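Local atomic coordinates of shikimate 5-dehydrogenase (Mycobacterium fortuitum subsp. fortuitum DSM 46621, PDB entry 4XIJ), a protein that probably catalyses the NADP-dependent interconversion of 3-dehydroshikimate and shikimate, the fourth of seven steps in chorismate biosynthesis. Residues Q30-A35 / A269-L274; W67-S71 / Q256-F260. All coordinates share one frame; numbering follows the deposited sequence. Where two conformers were deposited one is given.

Contact 1 (Q30-A35 / A269-L274); sequences QLHLAA and AMRAAL. With SO4 (sulfate ion), chain H.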
ATOM      1  N   GLN A  30       5.994  -2.161 -14.792  1.00  8.11           N
ATOM      2  CA  GLN A  30       7.424  -1.908 -14.771  1.00  8.45           C
ATOM      3  C   GLN A  30       8.137  -2.718 -13.725  1.00  7.89           C
ATOM      4  O   GLN A  30       9.203  -3.299 -14.000  1.00  7.96           O
ATOM      5  CB  GLN A  30       7.708  -0.403 -14.509  1.00  9.41           C
ATOM      6  CG  GLN A  30       7.311   0.535 -15.612  1.00 11.45           C
ATOM      7  CD  GLN A  30       5.970   1.191 -15.288  1.00 11.95           C
ATOM      8  OE1 GLN A  30       4.951   0.495 -15.108  1.00 12.98           O
ATOM      9  NE2 GLN A  30       5.956   2.539 -15.210  1.00 13.15           N
ATOM     10  N   LEU A  31       7.631  -2.684 -12.498  1.00  7.27           N
ATOM     11  CA  LEU A  31       8.319  -3.382 -11.417  1.00  7.37           C
ATOM     12  C   LEU A  31       8.263  -4.895 -11.600  1.00  7.70           C
ATOM     13  O   LEU A  31       9.257  -5.589 -11.348  1.00  8.01           O
ATOM     14  CB  LEU A  31       7.715  -2.991 -10.067  1.00  8.58           C
ATOM     15  CG  LEU A  31       7.991  -1.528  -9.657  1.00 10.75           C
ATOM     16  CD1 LEU A  31       7.053  -1.121  -8.517  1.00 12.74           C
ATOM     17  CD2 LEU A  31       9.409  -1.322  -9.240  1.00 12.70           C
ATOM     18  N   HIS A  32       7.136  -5.401 -12.095  1.00  7.74           N
ATOM     19  CA  HIS A  32       7.039  -6.835 -12.353  1.00  7.53           C
ATOM     20  C   HIS A  32       7.898  -7.268 -13.525  1.00  7.27           C
ATOM     21  O   HIS A  32       8.599  -8.280 -13.420  1.00  7.79           O
ATOM     22  CB  HIS A  32       5.583  -7.278 -12.573  1.00  7.64           C
ATOM     23  CG  HIS A  32       4.798  -7.465 -11.295  1.00  7.20           C
ATOM     24  ND1 HIS A  32       4.519  -8.709 -10.768  1.00  7.91           N
ATOM     25  CD2 HIS A  32       4.283  -6.562 -10.418  1.00  7.51           C
ATOM     26  CE1 HIS A  32       3.862  -8.569  -9.626  1.00  7.98           C
ATOM     27  NE2 HIS A  32       3.688  -7.270  -9.400  1.00  8.24           N
ATOM     28  N   LEU A  33       7.876  -6.549 -14.644  1.00  8.01           N
ATOM     29  CA  LEU A  33       8.747  -7.007 -15.758  1.00  7.01           C
ATOM     30  C   LEU A  33      10.224  -6.903 -15.374  1.00  6.85           C
ATOM     31  O   LEU A  33      11.009  -7.793 -15.749  1.00  7.70           O
ATOM     32  CB  LEU A  33       8.485  -6.230 -17.058  1.00  7.88           C
ATOM     33  CG  LEU A  33       7.119  -6.570 -17.687  1.00  9.03           C
ATOM     34  CD1 LEU A  33       6.885  -5.596 -18.876  1.00 11.50           C
ATOM     35  CD2 LEU A  33       7.004  -8.018 -18.150  1.00  9.04           C
ATOM     36  N   ALA A  34      10.618  -5.862 -14.641  1.00  7.66           N
ATOM     37  CA  ALA A  34      12.000  -5.798 -14.164  1.00  8.80           C
ATOM     38  C   ALA A  34      12.331  -7.019 -13.308  1.00  7.73           C
ATOM     39  O   ALA A  34      13.410  -7.609 -13.441  1.00  8.56           O
ATOM     40  CB  ALA A  34      12.224  -4.539 -13.364  1.00  8.91           C
ATOM     41  N   ALA A  35      11.403  -7.423 -12.451  1.00  7.81           N
ATOM     42  CA  ALA A  35      11.624  -8.605 -11.634  1.00  7.92           C
ATOM     43  C   ALA A  35      11.680  -9.892 -12.436  1.00  7.93           C
ATOM     44  O   ALA A  35      12.599 -10.689 -12.238  1.00  8.07           O
ATOM     45  CB  ALA A  35      10.516  -8.717 -10.582  1.00  8.77           C
ATOM     46  N   ALA A 269      17.217  -5.398  -8.523  1.00  9.56           N
ATOM     47  CA  ALA A 269      16.683  -5.202  -9.886  1.00  9.14           C
ATOM     48  C   ALA A 269      15.398  -4.368  -9.799  1.00  8.47           C
ATOM     49  O   ALA A 269      15.176  -3.479 -10.621  1.00  9.56           O
ATOM     50  CB  ALA A 269      16.426  -6.541 -10.534  1.00  9.99           C
ATOM     51  N   MET A 270      14.557  -4.630  -8.806  1.00  9.25           N
ATOM     52  CA  MET A 270      13.319  -3.852  -8.670  1.00  8.36           C
ATOM     53  C   MET A 270      13.603  -2.415  -8.236  1.00  8.54           C
ATOM     54  O   MET A 270      12.930  -1.486  -8.688  1.00  9.15           O
ATOM     55  CB  MET A 270      12.379  -4.571  -7.688  1.00  8.39           C
ATOM     56  CG  MET A 270      11.903  -5.887  -8.320  1.00  9.41           C
ATOM     57  SD  MET A 270      10.840  -6.851  -7.241  1.00  9.54           S
ATOM     58  CE  MET A 270       9.299  -5.881  -7.269  1.00 10.20           C
ATOM     59  N   ARG A 271      14.607  -2.229  -7.372  1.00  8.39           N
ATOM     60  CA  ARG A 271      15.008  -0.850  -7.037  1.00  8.92           C
ATOM     61  C   ARG A 271      15.486  -0.073  -8.264  1.00 10.09           C
ATOM     62  O   ARG A 271      15.266   1.166  -8.329  1.00 10.53           O
ATOM     63  CB  ARG A 271      16.089  -0.812  -5.956  1.00  9.78           C
ATOM     64  CG  ARG A 271      15.553  -1.256  -4.575  1.00 11.57           C
ATOM     65  CD  ARG A 271      16.683  -1.336  -3.530  1.00 12.98           C
ATOM     66  NE  ARG A 271      16.143  -1.794  -2.256  1.00 14.57           N
ATOM     67  CZ  ARG A 271      16.547  -2.894  -1.617  1.00 16.94           C
ATOM     68  NH1 ARG A 271      15.973  -3.222  -0.469  1.00 17.51           N
ATOM     69  NH2 ARG A 271      17.540  -3.635  -2.114  1.00 17.65           N
ATOM     70  N   ALA A 272      16.170  -0.746  -9.196  1.00  9.73           N
ATOM     71  CA  ALA A 272      16.624  -0.062 -10.402  1.00  9.99           C
ATOM     72  C   ALA A 272      15.450   0.445 -11.230  1.00  9.41           C
ATOM     73  O   ALA A 272      15.594   1.408 -11.967  1.00 10.46           O
ATOM     74  CB  ALA A 272      17.536  -1.000 -11.256  1.00  9.36           C
ATOM     75  N   ALA A 273      14.291  -0.206 -11.110  1.00  8.82           N
ATOM     76  CA  ALA A 273      13.113   0.163 -11.898  1.00  9.22           C
ATOM     77  C   ALA A 273      12.171   1.127 -11.162  1.00 10.32           C
ATOM     78  O   ALA A 273      11.132   1.525 -11.676  1.00 10.71           O
ATOM     79  CB  ALA A 273      12.329  -1.123 -12.312  1.00  8.90           C
ATOM     80  N   LEU A 274      12.546   1.517  -9.974  1.00  9.55           N
ATOM     81  CA  LEU A 274      11.659   2.285  -9.102  1.00  9.65           C
ATOM     82  C   LEU A 274      11.713   3.779  -9.423  1.00 10.94           C
ATOM     83  O   LEU A 274      12.795   4.372  -9.399  1.00 12.22           O
ATOM     84  CB  LEU A 274      12.063   2.034  -7.657  1.00  9.92           C
ATOM     85  CG  LEU A 274      11.097   2.563  -6.604  1.00 10.79           C
ATOM     86  CD1 LEU A 274       9.772   1.816  -6.658  1.00 11.92           C
ATOM     87  CD2 LEU A 274      11.775   2.407  -5.224  1.00 11.63           C
TER
HETATM   88  S   SO4 H 307      17.764  -5.762   1.256  1.00 52.71           S
HETATM   89  O1  SO4 H 307      18.013  -5.801  -0.205  1.00 51.52           O
HETATM   90  O2  SO4 H 307      18.906  -5.122   1.935  1.00 52.22           O
HETATM   91  O3  SO4 H 307      17.630  -7.141   1.755  1.00 52.72           O
HETATM   92  O4  SO4 H 307      16.528  -5.019   1.565  1.00 52.19           O
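Helical residues 30-35 meet the C-terminal residues 269-274, and the backbones come closest at L31 and M270, whose CA atoms are 5.7 Å apart. No hydrogen bond joins the segments; apolar contacts carry the interface, led by L31 and M270. At the centre, A34 CB and A273 CB face each other at 3.6 Å, each directed at the opposite segment. L31 reaches across with CD2, which lies 3.6 Å from M270 O and 4.1 Å from L274 CD1. In L274, CG lies opposite the backbone N (chi1 -170°), and CD1 comes back toward L31. The contact packs the C-terminal end of the chain against helix 28-38 of the substrate-binding domain. M270 lies along the other flank, its SD 3.8 Å from A35 CB. A bend at chi3 (73°) brings CE to 4.3 Å from L31 CB, and the same side chain packs on A253 and F254 of helix 246-261. R271 points away from helix 28-38 and grips a sulfate ion, probably from the crystallisation liquor, with two N-H groups: NH1 to O4 (2.8 Å) and NH2 to O1 (2.9 Å). E268 forms a salt bridge with the same NH2.

Contact 2 (W67-S71 / Q256-F260); sequences WVGLS and QVEQF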
ATOM      1  N   TRP A  67      -2.917 -17.589 -16.671  1.00 10.62           N
ATOM      2  CA  TRP A  67      -2.896 -16.373 -15.860  1.00  9.81           C
ATOM      3  C   TRP A  67      -2.510 -16.745 -14.458  1.00 11.30           C
ATOM      4  O   TRP A  67      -3.241 -17.492 -13.772  1.00 12.06           O
ATOM      5  CB  TRP A  67      -4.259 -15.667 -15.924  1.00  9.74           C
ATOM      6  CG  TRP A  67      -4.437 -15.003 -17.266  1.00 10.78           C
ATOM      7  CD1 TRP A  67      -4.903 -15.580 -18.434  1.00 10.92           C
ATOM      8  CD2 TRP A  67      -4.112 -13.648 -17.583  1.00 11.36           C
ATOM      9  NE1 TRP A  67      -4.892 -14.638 -19.446  1.00 11.30           N
ATOM     10  CE2 TRP A  67      -4.426 -13.446 -18.941  1.00 11.60           C
ATOM     11  CE3 TRP A  67      -3.613 -12.564 -16.834  1.00 12.22           C
ATOM     12  CZ2 TRP A  67      -4.244 -12.200 -19.584  1.00 12.23           C
ATOM     13  CZ3 TRP A  67      -3.428 -11.334 -17.467  1.00 12.65           C
ATOM     14  CH2 TRP A  67      -3.740 -11.170 -18.837  1.00 12.52           C
ATOM     15  N   VAL A  68      -1.394 -16.171 -14.000  1.00 10.54           N
ATOM     16  CA  VAL A  68      -0.800 -16.550 -12.733  1.00 10.64           C
ATOM     17  C   VAL A  68      -1.150 -15.563 -11.625  1.00  8.70           C
ATOM     18  O   VAL A  68      -1.175 -15.930 -10.454  1.00 11.24           O
ATOM     19  CB  VAL A  68       0.756 -16.649 -12.869  1.00 11.36           C
ATOM     20  CG1 VAL A  68       1.405 -15.277 -13.156  1.00 12.42           C
ATOM     21  CG2 VAL A  68       1.391 -17.325 -11.658  1.00 11.73           C
ATOM     22  N   GLY A  69      -1.351 -14.289 -11.956  1.00  8.25           N
ATOM     23  CA  GLY A  69      -1.565 -13.277 -10.920  1.00  8.12           C
ATOM     24  C   GLY A  69      -2.047 -11.972 -11.519  1.00  7.88           C
ATOM     25  O   GLY A  69      -1.797 -11.712 -12.702  1.00  8.58           O
ATOM     26  N   LEU A  70      -2.745 -11.190 -10.702  1.00  7.92           N
ATOM     27  CA  LEU A  70      -3.173  -9.850 -11.065  1.00  8.55           C
ATOM     28  C   LEU A  70      -2.893  -8.876  -9.949  1.00  8.23           C
ATOM     29  O   LEU A  70      -3.122  -9.193  -8.774  1.00  8.39           O
ATOM     30  CB  LEU A  70      -4.676  -9.825 -11.366  1.00  9.92           C
ATOM     31  CG  LEU A  70      -5.173 -10.795 -12.421  1.00 11.48           C
ATOM     32  CD1 LEU A  70      -6.691 -10.942 -12.307  1.00 12.91           C
ATOM     33  CD2 LEU A  70      -4.746 -10.275 -13.787  1.00 11.62           C
ATOM     34  N   SER A  71      -2.425  -7.691 -10.297  1.00  7.59           N
ATOM     35  CA  SER A  71      -2.437  -6.556  -9.404  0.50  7.50           C
ATOM     36  C   SER A  71      -3.738  -5.800  -9.635  1.00  8.56           C
ATOM     37  O   SER A  71      -4.210  -5.737 -10.763  1.00  9.20           O
ATOM     38  CB  SER A  71      -1.228  -5.664  -9.673  0.50  6.29           C
ATOM     39  OG  SER A  71      -0.011  -6.434  -9.567  0.50  6.69           O
ATOM     40  N   GLN A 256       3.958  -9.238  -4.219  1.00 10.95           N
ATOM     41  CA  GLN A 256       3.286  -9.768  -5.399  1.00 11.13           C
ATOM     42  C   GLN A 256       4.219 -10.624  -6.238  1.00  9.95           C
ATOM     43  O   GLN A 256       3.838 -11.715  -6.693  1.00 10.12           O
ATOM     44  CB  GLN A 256       2.745  -8.637  -6.255  1.00  9.64           C
ATOM     45  CG  GLN A 256       1.676  -7.822  -5.527  1.00  8.26           C
ATOM     46  CD  GLN A 256       1.108  -6.729  -6.371  1.00  9.64           C
ATOM     47  OE1 GLN A 256       1.793  -6.240  -7.279  1.00 11.59           O
ATOM     48  NE2 GLN A 256      -0.117  -6.312  -6.075  1.00 11.40           N
ATOM     49  N   VAL A 257       5.452 -10.143  -6.457  1.00  8.81           N
ATOM     50  CA  VAL A 257       6.404 -10.918  -7.272  1.00  8.71           C
ATOM     51  C   VAL A 257       6.663 -12.281  -6.616  1.00  9.08           C
ATOM     52  O   VAL A 257       6.699 -13.314  -7.339  1.00  9.85           O
ATOM     53  CB  VAL A 257       7.707 -10.145  -7.491  1.00  9.01           C
ATOM     54  CG1 VAL A 257       8.840 -11.058  -8.059  1.00  8.96           C
ATOM     55  CG2 VAL A 257       7.432  -8.938  -8.415  1.00  9.60           C
ATOM     56  N   GLU A 258       6.811 -12.306  -5.278  1.00  9.61           N
ATOM     57  CA  GLU A 258       7.104 -13.560  -4.621  1.00 10.29           C
ATOM     58  C   GLU A 258       5.907 -14.507  -4.743  1.00 10.29           C
ATOM     59  O   GLU A 258       6.074 -15.721  -4.992  1.00 11.27           O
ATOM     60  CB  GLU A 258       7.493 -13.329  -3.164  1.00 11.07           C
ATOM     61  CG  GLU A 258       8.796 -12.585  -3.096  1.00 13.21           C
ATOM     62  CD  GLU A 258       9.381 -12.570  -1.695  1.00 16.69           C
ATOM     63  OE1 GLU A 258       8.694 -12.976  -0.725  1.00 18.82           O
ATOM     64  OE2 GLU A 258      10.547 -12.128  -1.549  1.00 17.78           O
ATOM     65  N   GLN A 259       4.694 -13.991  -4.561  1.00 11.54           N
ATOM     66  CA  GLN A 259       3.536 -14.859  -4.681  1.00 11.82           C
ATOM     67  C   GLN A 259       3.306 -15.362  -6.107  1.00 11.91           C
ATOM     68  O   GLN A 259       2.837 -16.506  -6.302  1.00 12.53           O
ATOM     69  CB  GLN A 259       2.275 -14.137  -4.178  1.00 12.85           C
ATOM     70  CG  GLN A 259       2.331 -13.928  -2.653  1.00 14.09           C
ATOM     71  CD  GLN A 259       1.049 -13.347  -2.105  1.00 14.01           C
ATOM     72  OE1 GLN A 259      -0.032 -13.827  -2.419  1.00 17.02           O
ATOM     73  NE2 GLN A 259       1.149 -12.297  -1.289  1.00 13.73           N
ATOM     74  N   PHE A 260       3.583 -14.513  -7.108  1.00  9.91           N
ATOM     75  CA  PHE A 260       3.317 -14.935  -8.494  1.00 10.53           C
ATOM     76  C   PHE A 260       4.381 -15.938  -8.972  1.00 11.02           C
ATOM     77  O   PHE A 260       4.064 -16.857  -9.740  1.00 12.97           O
ATOM     78  CB  PHE A 260       3.325 -13.768  -9.487  1.00 10.04           C
ATOM     79  CG  PHE A 260       2.202 -12.716  -9.324  1.00  9.74           C
ATOM     80  CD1 PHE A 260       1.286 -12.736  -8.257  1.00  9.99           C
ATOM     81  CD2 PHE A 260       2.100 -11.675 -10.269  1.00  9.70           C
ATOM     82  CE1 PHE A 260       0.311 -11.744  -8.135  1.00  9.35           C
ATOM     83  CE2 PHE A 260       1.113 -10.657 -10.148  1.00  8.89           C
ATOM     84  CZ  PHE A 260       0.222 -10.705  -9.073  1.00  8.63           C
TER
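Strand 67-71 and helix 256-260 run nearly antiparallel, their axes at 162° and 8.7 Å apart at closest approach, and the G69 and F260 CA atoms are separated by 5.7 Å. F260 makes the largest single contribution. Its ring lies over G69 in a CH-pi contact, with G69 CA 3.6 Å from the ring centroid and 11° off the normal. CZ reaches further along the strand, to 3.4 Å from L70 N. The first torsion sets F260 CG opposite its own carbonyl carbon and carries the ring from the helix to the strand; its other face is met near the rim by Q256 C, one turn earlier. G69, without a side chain, lets its CA sit against the ring. Strand 67-72 belongs to the mixed sheet of the substrate-binding domain, and helix 246-261, from the C-terminal part of the chain, packs against that sheet. Toward the end of the segment, in one of two modelled conformers, S71 OG donates to Q256 OE1 at 2.9 Å. The donor stands 50° out of the carbonyl plane, away from the lone-pair directions. Q256 OE1 also receives H32 NE2, and Q256 NE2 bonds T99 OG1, so both ends of the buried amide have partners; S71 OG also bonds Y46 OH. At the other end, V68 CG2 rests 3.3 Å from F260 O.

How the contacts relate
After strand 15-20 the chain forms helix 28-38 and, beyond strand 45-50, strand 67-72, all in the substrate-binding domain. Having completed the mixed sheet and passed through the whole parallel sheet, it returns as helix 246-261, where contact 2 closes a loop of 184 intervening residues. Helix 267-272 follows directly, and contact 1 closes the wider loop of 233 residues, with contact 2 wholly within its span. The returning helices are thus tied to the N-terminal domain twice, on its sheet and on its helix. With centres 14 Å apart, the contacts meet at H32, whose NE2 is 3.0 Å from Q256 OE1 and whose ring packs on F260, and at M270, whose CE packs on V257 CG2.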